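PDB 2VVE: spike protein P1 from Pseudoalteromonas phage pm2, which serves as the receptor-binding spike at the fivefold vertices of the virion, its C-terminal part recognising the host and its N-terminal part joining the capsid vertex. Local coordinates for residues 113-118 with 203-208; 133-138 with 227-232; 154-159 with 207-212. All blocks are in the same frame, centred on the assembly; numbering follows the deposited sequence.

Contact 1: 113-118 with 203-208; sequences VPFFDI and RVFPVE
The guanidinium of Arg203 lies flat over one face of the Phe115 ring, the two planes only 16° apart and their centres 4.1 Å from each other. Arg203 CD rests on the same face, 3.6 Å from the centroid of the Phe115 ring. While that face of the arginine is stacked, its edge is turned to Asp117: Arg203 NE donates to Asp117 OD1 at 2.7 Å and Arg203 NH2 to Asp117 OD2 at 2.9 Å, both nearly straight, each oxygen using its syn lone pair. This is a side-on, nearly coplanar, two-nitrogen salt bridge. A bend at chi3 (-69°) turns the guanidinium toward 113-118, where it meets both Phe115 and Asp117. Its NH1 forms a further salt bridge with Glu109 of helix 105-110.

Phe115 also sets an edge toward the face of Phe205 in an offset edge-to-face pair, with its CB over that ring. On the other face of the sheet, Phe116 leans over Val204, whose CB sits 3.8 Å from the Phe116 centroid, while Pro206 CG lies at the ring's edge. Val204 CG2 meets Ile118 CD1, and Val113 CG1 touches both Phe205 CD1 and Val207 CG1.

Phe116 and Val204 form an antiparallel hydrogen-bonded pair. Where the strands part, a water donates to both Pro114 O and Pro206 O. The pairing joins strands 116-120 and 200-208 in an antiparallel sheet of a domain assigned to the nucleoplasmin clan. With one face stacked on Phe115 and NE and NH2 held in plane by Asp117, the guanidinium has little freedom to rotate, and the two nearby carboxylates probably balance its charge.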
loop_
_atom_site.group_PDB
_atom_site.type_symbol
_atom_site.label_atom_id
_atom_site.label_comp_id
_atom_site.label_asym_id
_atom_site.label_seq_id
_atom_site.Cartn_x
_atom_site.Cartn_y
_atom_site.Cartn_z
ATOM N N VAL A 113 -10.890 25.456 19.566
ATOM C CA VAL A 113 -11.205 24.666 20.758
ATOM C C VAL A 113 -10.510 23.298 20.616
ATOM O O VAL A 113 -10.860 22.523 19.717
ATOM C CB VAL A 113 -12.745 24.493 20.948
ATOM C CG1 VAL A 113 -13.058 23.616 22.190
ATOM C CG2 VAL A 113 -13.453 25.859 21.019
ATOM N N PRO A 114 -9.496 23.006 21.468
ATOM C CA PRO A 114 -8.821 21.709 21.384
ATOM C C PRO A 114 -9.753 20.513 21.506
ATOM O O PRO A 114 -10.711 20.523 22.294
ATOM C CB PRO A 114 -7.820 21.756 22.547
ATOM C CG PRO A 114 -7.504 23.214 22.677
ATOM C CD PRO A 114 -8.857 23.862 22.483
ATOM N N PHE A 115 -9.466 19.495 20.712
ATOM C CA PHE A 115 -10.260 18.273 20.712
ATOM C C PHE A 115 -9.363 17.039 20.733
ATOM O O PHE A 115 -8.129 17.117 20.572
ATOM C CB PHE A 115 -11.174 18.237 19.470
ATOM C CG PHE A 115 -10.424 18.252 18.159
ATOM C CD1 PHE A 115 -9.834 17.089 17.653
ATOM C CD2 PHE A 115 -10.292 19.443 17.439
ATOM C CE1 PHE A 115 -9.139 17.114 16.443
ATOM C CE2 PHE A 115 -9.598 19.478 16.232
ATOM C CZ PHE A 115 -9.017 18.311 15.734
ATOM N N PHE A 116 -9.986 15.886 20.937
ATOM C CA PHE A 116 -9.309 14.617 20.715
ATOM C C PHE A 116 -10.338 13.674 20.111
ATOM O O PHE A 116 -11.540 13.911 20.227
ATOM C CB PHE A 116 -8.700 14.070 22.015
ATOM C CG PHE A 116 -9.720 13.686 23.055
ATOM C CD1 PHE A 116 -10.208 12.380 23.104
ATOM C CD2 PHE A 116 -10.207 14.624 23.960
ATOM C CE1 PHE A 116 -11.147 12.001 24.051
ATOM C CE2 PHE A 116 -11.164 14.261 24.912
ATOM C CZ PHE A 116 -11.635 12.944 24.950
ATOM N N ASP A 117 -9.866 12.611 19.474
ATOM C CA ASP A 117 -10.754 11.647 18.836
ATOM C C ASP A 117 -10.770 10.332 19.623
ATOM O O ASP A 117 -9.742 9.910 20.169
ATOM C CB ASP A 117 -10.314 11.374 17.386
ATOM C CG ASP A 117 -10.537 12.569 16.453
ATOM O OD1 ASP A 117 -11.414 13.411 16.731
ATOM O OD2 ASP A 117 -9.829 12.664 15.425
ATOM N N ILE A 118 -11.942 9.701 19.683
ATOM C CA ILE A 118 -12.059 8.331 20.197
ATOM C C ILE A 118 -12.430 7.429 19.026
ATOM O O ILE A 118 -13.468 7.623 18.396
ATOM C CB ILE A 118 -13.129 8.184 21.312
ATOM C CG1 ILE A 118 -12.879 9.172 22.454
ATOM C CG2 ILE A 118 -13.193 6.724 21.823
ATOM C CD1 ILE A 118 -14.015 9.220 23.486
ATOM N N ARG A 203 -15.269 12.701 17.522
ATOM C CA ARG A 203 -14.439 13.823 17.975
ATOM C C ARG A 203 -15.045 14.429 19.238
ATOM O O ARG A 203 -16.268 14.629 19.320
ATOM C CB ARG A 203 -14.308 14.878 16.879
ATOM C CG ARG A 203 -13.366 16.035 17.199
ATOM C CD ARG A 203 -12.792 16.614 15.908
ATOM N NE ARG A 203 -11.859 15.660 15.285
ATOM C CZ ARG A 203 -11.267 15.832 14.106
ATOM N NH1 ARG A 203 -11.512 16.921 13.397
ATOM N NH2 ARG A 203 -10.426 14.908 13.638
ATOM N N VAL A 204 -14.172 14.711 20.207
ATOM C CA VAL A 204 -14.573 15.185 21.541
ATOM C C VAL A 204 -13.933 16.534 21.872
ATOM O O VAL A 204 -12.707 16.667 21.827
ATOM C CB VAL A 204 -14.179 14.159 22.653
ATOM C CG1 VAL A 204 -14.690 14.625 24.023
ATOM C CG2 VAL A 204 -14.684 12.756 22.319
ATOM N N PHE A 205 -14.770 17.520 22.212
ATOM C CA PHE A 205 -14.318 18.855 22.637
ATOM C C PHE A 205 -14.596 19.053 24.143
ATOM O O PHE A 205 -15.759 19.219 24.554
ATOM C CB PHE A 205 -15.039 19.970 21.857
ATOM C CG PHE A 205 -14.856 19.920 20.363
ATOM C CD1 PHE A 205 -13.924 20.753 19.744
ATOM C CD2 PHE A 205 -15.644 19.084 19.570
ATOM C CE1 PHE A 205 -13.760 20.733 18.358
ATOM C CE2 PHE A 205 -15.482 19.059 18.177
ATOM C CZ PHE A 205 -14.536 19.877 17.577
ATOM N N PRO A 206 -13.547 19.014 24.978
ATOM C CA PRO A 206 -13.730 19.379 26.386
ATOM C C PRO A 206 -13.911 20.895 26.523
ATOM O O PRO A 206 -13.032 21.672 26.121
ATOM C CB PRO A 206 -12.426 18.898 27.054
ATOM C CG PRO A 206 -11.766 17.988 26.046
ATOM C CD PRO A 206 -12.166 18.567 24.712
ATOM N N VAL A 207 -15.052 21.306 27.074
ATOM C CA VAL A 207 -15.409 22.728 27.135
ATOM C C VAL A 207 -16.007 23.160 28.461
ATOM O O VAL A 207 -16.490 22.322 29.246
ATOM C CB VAL A 207 -16.439 23.109 26.021
ATOM C CG1 VAL A 207 -15.907 22.755 24.641
ATOM C CG2 VAL A 207 -17.796 22.448 26.274
ATOM N N GLU A 208 -15.991 24.477 28.700
ATOM C CA GLU A 208 -16.805 25.082 29.758
ATOM C C GLU A 208 -18.114 25.603 29.126
ATOM O O GLU A 208 -18.064 26.391 28.178
ATOM C CB GLU A 208 -16.030 26.224 30.433
ATOM C CG GLU A 208 -16.843 26.971 31.511
ATOM C CD GLU A 208 -17.453 26.031 32.557
ATOM O OE1 GLU A 208 -16.687 25.371 33.311
ATOM O OE2 GLU A 208 -18.702 25.954 32.624
HETATM O O HOH W 1 -10.725 21.812 24.693
#

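Contact 2: 133-138 with 227-232; sequences ARVRHK and SFTTFI
The Arg136 guanidinium carries Ile232 CD1 over the centre of one face, the methyl 3.6 Å from Arg136 NH1. The His137 ring meets Thr229 at its edge: His137 ND1 donates to Thr229 OG1 at 2.9 Å, in the ring plane but bent to 140° at the hydrogen. The Phe231 ring has Ala133 CB at its edge, 3.7 Å from Phe231 CD1, with Val135 CG2 approaching the same ring obliquely.

Both ring nitrogens of the imidazole are engaged, since NE2 bonds to Tyr175 OH, and Thr229 OG1 is shared with Glu208. A bend at chi3 (-59°) lays the Arg136 guanidinium face against Ile232 CD1, while the extended Arg134 runs its CD past Ile232 CG2; the NE atoms of both form salt bridges with Asp188.

Strands 129-137 and 229-236 are the two inner strands of an antiparallel four-stranded sheet in a domain assigned to the nucleoplasmin clan. Arg136 and Thr230 make the hydrogen-bonded pair, Arg136 N to Thr230 O and Thr230 N to Arg136 O both 2.8 Å. A water donates to Arg136 O and is hydrogen-bonded to Thr230 OG1. Beyond the neighbouring pair of His137 with Thr229, Lys138 N donates to Phe228 O at 2.9 Å, and Ser227 OG accepts from Thr229 N in an ST turn.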
loop_
_atom_site.group_PDB
_atom_site.type_symbol
_atom_site.label_atom_id
_atom_site.label_comp_id
_atom_site.label_asym_id
_atom_site.label_seq_id
_atom_site.Cartn_x
_atom_site.Cartn_y
_atom_site.Cartn_z
ATOM N N ALA A 133 -12.973 13.043 33.362
ATOM C CA ALA A 133 -11.917 14.045 33.370
ATOM C C ALA A 133 -11.653 14.534 34.780
ATOM O O ALA A 133 -12.587 14.678 35.582
ATOM C CB ALA A 133 -12.264 15.214 32.463
ATOM N N ARG A 134 -10.378 14.788 35.065
ATOM C CA ARG A 134 -9.954 15.490 36.264
ATOM C C ARG A 134 -9.992 16.982 35.915
ATOM O O ARG A 134 -9.296 17.450 35.001
ATOM C CB ARG A 134 -8.548 15.027 36.687
ATOM C CG ARG A 134 -7.946 15.807 37.845
ATOM C CD ARG A 134 -6.552 15.309 38.211
ATOM N NE ARG A 134 -6.065 16.002 39.401
ATOM C CZ ARG A 134 -5.007 15.627 40.112
ATOM N NH1 ARG A 134 -4.655 16.323 41.185
ATOM N NH2 ARG A 134 -4.301 14.558 39.758
ATOM N N VAL A 135 -10.847 17.716 36.617
ATOM C CA VAL A 135 -11.193 19.071 36.208
ATOM C C VAL A 135 -10.843 20.064 37.312
ATOM O O VAL A 135 -11.192 19.865 38.477
ATOM C CB VAL A 135 -12.706 19.182 35.803
ATOM C CG1 VAL A 135 -13.047 20.579 35.397
ATOM C CG2 VAL A 135 -13.038 18.245 34.657
ATOM N N ARG A 136 -10.137 21.124 36.932
ATOM C CA ARG A 136 -9.705 22.131 37.889
ATOM C C ARG A 136 -10.334 23.478 37.563
ATOM O O ARG A 136 -10.112 24.050 36.488
ATOM C CB ARG A 136 -8.171 22.233 37.915
ATOM C CG ARG A 136 -7.624 23.230 38.949
ATOM C CD ARG A 136 -6.129 23.154 39.044
ATOM N NE ARG A 136 -5.706 21.811 39.418
ATOM C CZ ARG A 136 -4.494 21.320 39.192
ATOM N NH1 ARG A 136 -3.572 22.063 38.590
ATOM N NH2 ARG A 136 -4.215 20.074 39.561
ATOM N N HIS A 137 -11.116 23.979 38.507
ATOM C CA HIS A 137 -11.660 25.326 38.421
ATOM C C HIS A 137 -10.847 26.272 39.305
ATOM O O HIS A 137 -10.586 25.980 40.472
ATOM C CB HIS A 137 -13.136 25.325 38.829
ATOM C CG HIS A 137 -13.939 24.253 38.161
ATOM N ND1 HIS A 137 -14.304 24.320 36.834
ATOM C CD2 HIS A 137 -14.462 23.096 38.638
ATOM C CE1 HIS A 137 -15.008 23.244 36.518
ATOM N NE2 HIS A 137 -15.125 22.490 37.597
ATOM N N LYS A 138 -10.419 27.387 38.732
ATOM C CA LYS A 138 -9.691 28.411 39.490
ATOM C C LYS A 138 -10.131 29.781 39.001
ATOM O O LYS A 138 -9.954 30.109 37.820
ATOM C CB LYS A 138 -8.175 28.217 39.332
ATOM C CG LYS A 138 -7.308 29.129 40.195
ATOM C CD LYS A 138 -5.830 28.780 40.015
ATOM C CE LYS A 138 -4.934 29.536 40.982
ATOM N NZ LYS A 138 -4.843 30.986 40.659
ATOM N N SER A 227 -11.722 30.089 29.902
ATOM C CA SER A 227 -12.594 30.084 31.077
ATOM C C SER A 227 -11.768 29.969 32.351
ATOM O O SER A 227 -10.556 30.166 32.324
ATOM C CB SER A 227 -13.625 28.950 30.982
ATOM O OG SER A 227 -13.018 27.679 31.136
ATOM N N PHE A 228 -12.439 29.677 33.467
ATOM C CA PHE A 228 -11.757 29.354 34.712
ATOM C C PHE A 228 -11.635 27.839 34.911
ATOM O O PHE A 228 -11.339 27.375 36.007
ATOM C CB PHE A 228 -12.511 29.973 35.890
ATOM C CG PHE A 228 -12.703 31.450 35.764
ATOM C CD1 PHE A 228 -11.635 32.324 35.962
ATOM C CD2 PHE A 228 -13.954 31.972 35.461
ATOM C CE1 PHE A 228 -11.820 33.710 35.848
ATOM C CE2 PHE A 228 -14.147 33.344 35.334
ATOM C CZ PHE A 228 -13.071 34.217 35.533
ATOM N N THR A 229 -11.835 27.077 33.838
ATOM C CA THR A 229 -11.889 25.618 33.912
ATOM C C THR A 229 -10.768 25.006 33.099
ATOM O O THR A 229 -10.554 25.409 31.962
ATOM C CB THR A 229 -13.264 25.121 33.385
ATOM O OG1 THR A 229 -14.297 25.609 34.259
ATOM C CG2 THR A 229 -13.334 23.586 33.321
ATOM N N THR A 230 -10.055 24.046 33.696
ATOM C CA THR A 230 -8.988 23.314 33.009
ATOM C C THR A 230 -9.200 21.801 33.098
ATOM O O THR A 230 -9.415 21.248 34.192
ATOM C CB THR A 230 -7.586 23.672 33.586
ATOM O OG1 THR A 230 -7.373 25.088 33.512
ATOM C CG2 THR A 230 -6.459 22.939 32.819
ATOM N N PHE A 231 -9.126 21.130 31.950
ATOM C CA PHE A 231 -9.212 19.663 31.907
ATOM C C PHE A 231 -7.833 19.046 32.135
ATOM O O PHE A 231 -7.131 18.672 31.197
ATOM C CB PHE A 231 -9.845 19.163 30.600
ATOM C CG PHE A 231 -11.307 19.487 30.477
ATOM C CD1 PHE A 231 -12.269 18.534 30.780
ATOM C CD2 PHE A 231 -11.719 20.755 30.082
ATOM C CE1 PHE A 231 -13.638 18.837 30.683
ATOM C CE2 PHE A 231 -13.078 21.073 29.984
ATOM C CZ PHE A 231 -14.040 20.111 30.280
ATOM N N ILE A 232 -7.451 18.963 33.406
ATOM C CA ILE A 232 -6.141 18.440 33.811
ATOM C C ILE A 232 -5.799 17.088 33.142
ATOM O O ILE A 232 -4.690 16.897 32.608
ATOM C CB ILE A 232 -6.062 18.338 35.361
ATOM C CG1 ILE A 232 -6.208 19.736 36.000
ATOM C CG2 ILE A 232 -4.783 17.637 35.807
ATOM C CD1 ILE A 232 -5.095 20.717 35.618
HETATM O O HOH W 2 -8.436 26.173 35.763
#

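Contact 3: 154-159 with 207-212; sequences KPAFYI and VETELD. With CA (calcium ion), chain C.
Glu208 OE2 is gripped by two backbone amides, one from each segment. Lys154 N donates to the syn lone pair of Glu208 OE2 at 2.7 Å, almost straight at 172°, and Glu210 N to the anti lone pair of Glu208 OE2 at 3.0 Å. A bend at chi2 (53°) swings the carboxylate beside the backbone of 209-210, within reach of both amides. The other oxygen, OE1, is hydrogen-bonded to Thr229 OG1 on strand 229-236, so this buried carboxylate has partners at both oxygens; three such contacts would be expected to stabilise its negative charge.

Lys154 O likewise takes two donors, both from Thr209. Thr209 OG1 donates to Lys154 O at 2.6 Å in the carbonyl plane on a lone pair, whereas Thr209 N, 3.1 Å from Lys154 O, comes from above that plane. With OG1 placed between its own backbone N and carbonyl carbon (chi1 64°), Thr209 turns CG2 into a tight approach to Ala156 CB, 3.4 Å away.

Farther along, Ala156 and Val207 form the hydrogen-bonded pair: Ala156 N reaches Val207 O at 2.8 Å and Val207 N reaches Ala156 O at 2.9 Å. Val207 CG2 stands over the centre of the Tyr158 ring in a CH-pi contact, and the phenol's OH bonds to Ala100 O.

Past the strand, Asp212 binds calcium with both OD1 and OD2, three waters also ligating, and Ser150 and Asp214 complete the site. Asp212 is also the N-cap of helix 213-219. The arrangement is an antiparallel strand pair leading into a calcium site, whose ligands come from just before strand 151-160 and from the start of that helix.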
loop_
_atom_site.group_PDB
_atom_site.type_symbol
_atom_site.label_atom_id
_atom_site.label_comp_id
_atom_site.label_asym_id
_atom_site.label_seq_id
_atom_site.Cartn_x
_atom_site.Cartn_y
_atom_site.Cartn_z
ATOM N N LYS A 154 -19.881 24.542 34.619
ATOM C CA LYS A 154 -20.466 23.281 34.197
ATOM C C LYS A 154 -19.650 22.741 33.018
ATOM O O LYS A 154 -19.954 23.044 31.855
ATOM C CB LYS A 154 -21.959 23.432 33.856
ATOM C CG LYS A 154 -22.639 22.107 33.465
ATOM C CD LYS A 154 -24.155 22.182 33.521
ATOM C CE LYS A 154 -24.684 21.838 34.899
ATOM N NZ LYS A 154 -26.167 21.930 34.936
ATOM N N PRO A 155 -18.595 21.951 33.321
ATOM C CA PRO A 155 -17.757 21.390 32.261
ATOM C C PRO A 155 -18.531 20.363 31.431
ATOM O O PRO A 155 -19.458 19.732 31.942
ATOM C CB PRO A 155 -16.598 20.732 33.027
ATOM C CG PRO A 155 -17.161 20.465 34.407
ATOM C CD PRO A 155 -18.122 21.576 34.669
ATOM N N ALA A 156 -18.180 20.225 30.158
ATOM C CA ALA A 156 -18.843 19.238 29.296
ATOM C C ALA A 156 -17.869 18.632 28.301
ATOM O O ALA A 156 -16.794 19.197 28.054
ATOM C CB ALA A 156 -20.028 19.865 28.563
ATOM N N PHE A 157 -18.232 17.460 27.778
ATOM C CA PHE A 157 -17.676 16.971 26.520
ATOM C C PHE A 157 -18.733 17.199 25.477
ATOM O O PHE A 157 -19.870 16.754 25.656
ATOM C CB PHE A 157 -17.392 15.471 26.572
ATOM C CG PHE A 157 -16.417 15.072 27.633
ATOM C CD1 PHE A 157 -15.121 15.582 27.637
ATOM C CD2 PHE A 157 -16.790 14.170 28.623
ATOM C CE1 PHE A 157 -14.195 15.187 28.627
ATOM C CE2 PHE A 157 -15.885 13.777 29.629
ATOM C CZ PHE A 157 -14.583 14.287 29.621
ATOM N N TYR A 158 -18.369 17.910 24.406
ATOM C CA TYR A 158 -19.203 17.944 23.210
ATOM C C TYR A 158 -18.660 16.877 22.259
ATOM O O TYR A 158 -17.504 16.954 21.849
ATOM C CB TYR A 158 -19.142 19.312 22.517
ATOM C CG TYR A 158 -19.806 20.464 23.244
ATOM C CD1 TYR A 158 -20.584 20.268 24.402
ATOM C CD2 TYR A 158 -19.659 21.755 22.769
ATOM C CE1 TYR A 158 -21.183 21.347 25.048
ATOM C CE2 TYR A 158 -20.249 22.826 23.403
ATOM C CZ TYR A 158 -21.013 22.632 24.525
ATOM O OH TYR A 158 -21.591 23.749 25.105
ATOM N N ILE A 159 -19.489 15.897 21.904
ATOM C CA ILE A 159 -19.031 14.752 21.112
ATOM C C ILE A 159 -19.853 14.612 19.828
ATOM O O ILE A 159 -21.085 14.688 19.859
ATOM C CB ILE A 159 -19.094 13.429 21.922
ATOM C CG1 ILE A 159 -18.416 13.601 23.294
ATOM C CG2 ILE A 159 -18.478 12.261 21.117
ATOM C CD1 ILE A 159 -18.362 12.320 24.146
ATOM N N VAL A 207 -15.052 21.306 27.074
ATOM C CA VAL A 207 -15.409 22.728 27.135
ATOM C C VAL A 207 -16.007 23.160 28.461
ATOM O O VAL A 207 -16.490 22.322 29.246
ATOM C CB VAL A 207 -16.439 23.109 26.021
ATOM C CG1 VAL A 207 -15.907 22.755 24.641
ATOM C CG2 VAL A 207 -17.796 22.448 26.274
ATOM N N GLU A 208 -15.991 24.477 28.700
ATOM C CA GLU A 208 -16.805 25.082 29.758
ATOM C C GLU A 208 -18.114 25.603 29.126
ATOM O O GLU A 208 -18.064 26.391 28.178
ATOM C CB GLU A 208 -16.030 26.224 30.433
ATOM C CG GLU A 208 -16.843 26.971 31.511
ATOM C CD GLU A 208 -17.453 26.031 32.557
ATOM O OE1 GLU A 208 -16.687 25.371 33.311
ATOM O OE2 GLU A 208 -18.702 25.954 32.624
ATOM N N THR A 209 -19.269 25.177 29.646
ATOM C CA THR A 209 -20.568 25.525 29.031
ATOM C C THR A 209 -21.229 26.753 29.653
ATOM O O THR A 209 -22.204 27.288 29.111
ATOM C CB THR A 209 -21.597 24.358 29.074
ATOM O OG1 THR A 209 -21.928 24.046 30.434
ATOM C CG2 THR A 209 -21.073 23.120 28.363
ATOM N N GLU A 210 -20.724 27.171 30.810
ATOM C CA GLU A 210 -21.365 28.224 31.582
ATOM C C GLU A 210 -20.508 29.476 31.497
ATOM O O GLU A 210 -19.343 29.466 31.900
ATOM C CB GLU A 210 -21.560 27.777 33.040
ATOM C CG GLU A 210 -22.256 28.787 33.947
ATOM C CD GLU A 210 -23.737 28.930 33.663
ATOM O OE1 GLU A 210 -24.402 27.907 33.382
ATOM O OE2 GLU A 210 -24.238 30.072 33.735
ATOM N N LEU A 211 -21.084 30.538 30.934
ATOM C CA LEU A 211 -20.433 31.837 30.893
ATOM C C LEU A 211 -21.100 32.701 31.970
ATOM O O LEU A 211 -22.214 33.195 31.783
ATOM C CB LEU A 211 -20.545 32.459 29.489
ATOM C CG LEU A 211 -19.971 33.866 29.240
ATOM C CD1 LEU A 211 -18.483 33.940 29.568
ATOM C CD2 LEU A 211 -20.216 34.293 27.806
ATOM N N ASP A 212 -20.417 32.845 33.102
ATOM C CA ASP A 212 -20.978 33.491 34.288
ATOM C C ASP A 212 -21.092 34.997 34.069
ATOM O O ASP A 212 -20.173 35.625 33.547
ATOM C CB ASP A 212 -20.117 33.168 35.519
ATOM C CG ASP A 212 -20.752 33.613 36.822
ATOM O OD1 ASP A 212 -20.823 34.835 37.071
ATOM O OD2 ASP A 212 -21.174 32.741 37.616
HETATM CA CA CA C . -21.803 34.406 39.380
HETATM O O HOH W 3 -22.363 32.592 40.237
HETATM O O HOH W 4 -23.846 34.890 38.233
HETATM O O HOH W 5 -23.050 35.038 41.320
#

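Contacts 1 and 3 are mostly buried and share strand 200-208, which lies between strands 116-120 and 151-160 in one sheet; contact 2 belongs to the four-stranded sheet and is only partly buried. Phe231 of contact 2 packs on Pro206 and Val207, bringing the two sheets together, and one buried polar link across the sheets joins contacts 2 and 3. The chemistry changes with place: contact 1 combines aromatic and aliphatic packing with a stacked salt bridge at its partly exposed margin, contact 2 sets arginines on its more accessible face and a histidine on its buried one, and contact 3 relies mainly on backbone and hydroxyl donors, with a buried carboxylate and a CH-pi contact.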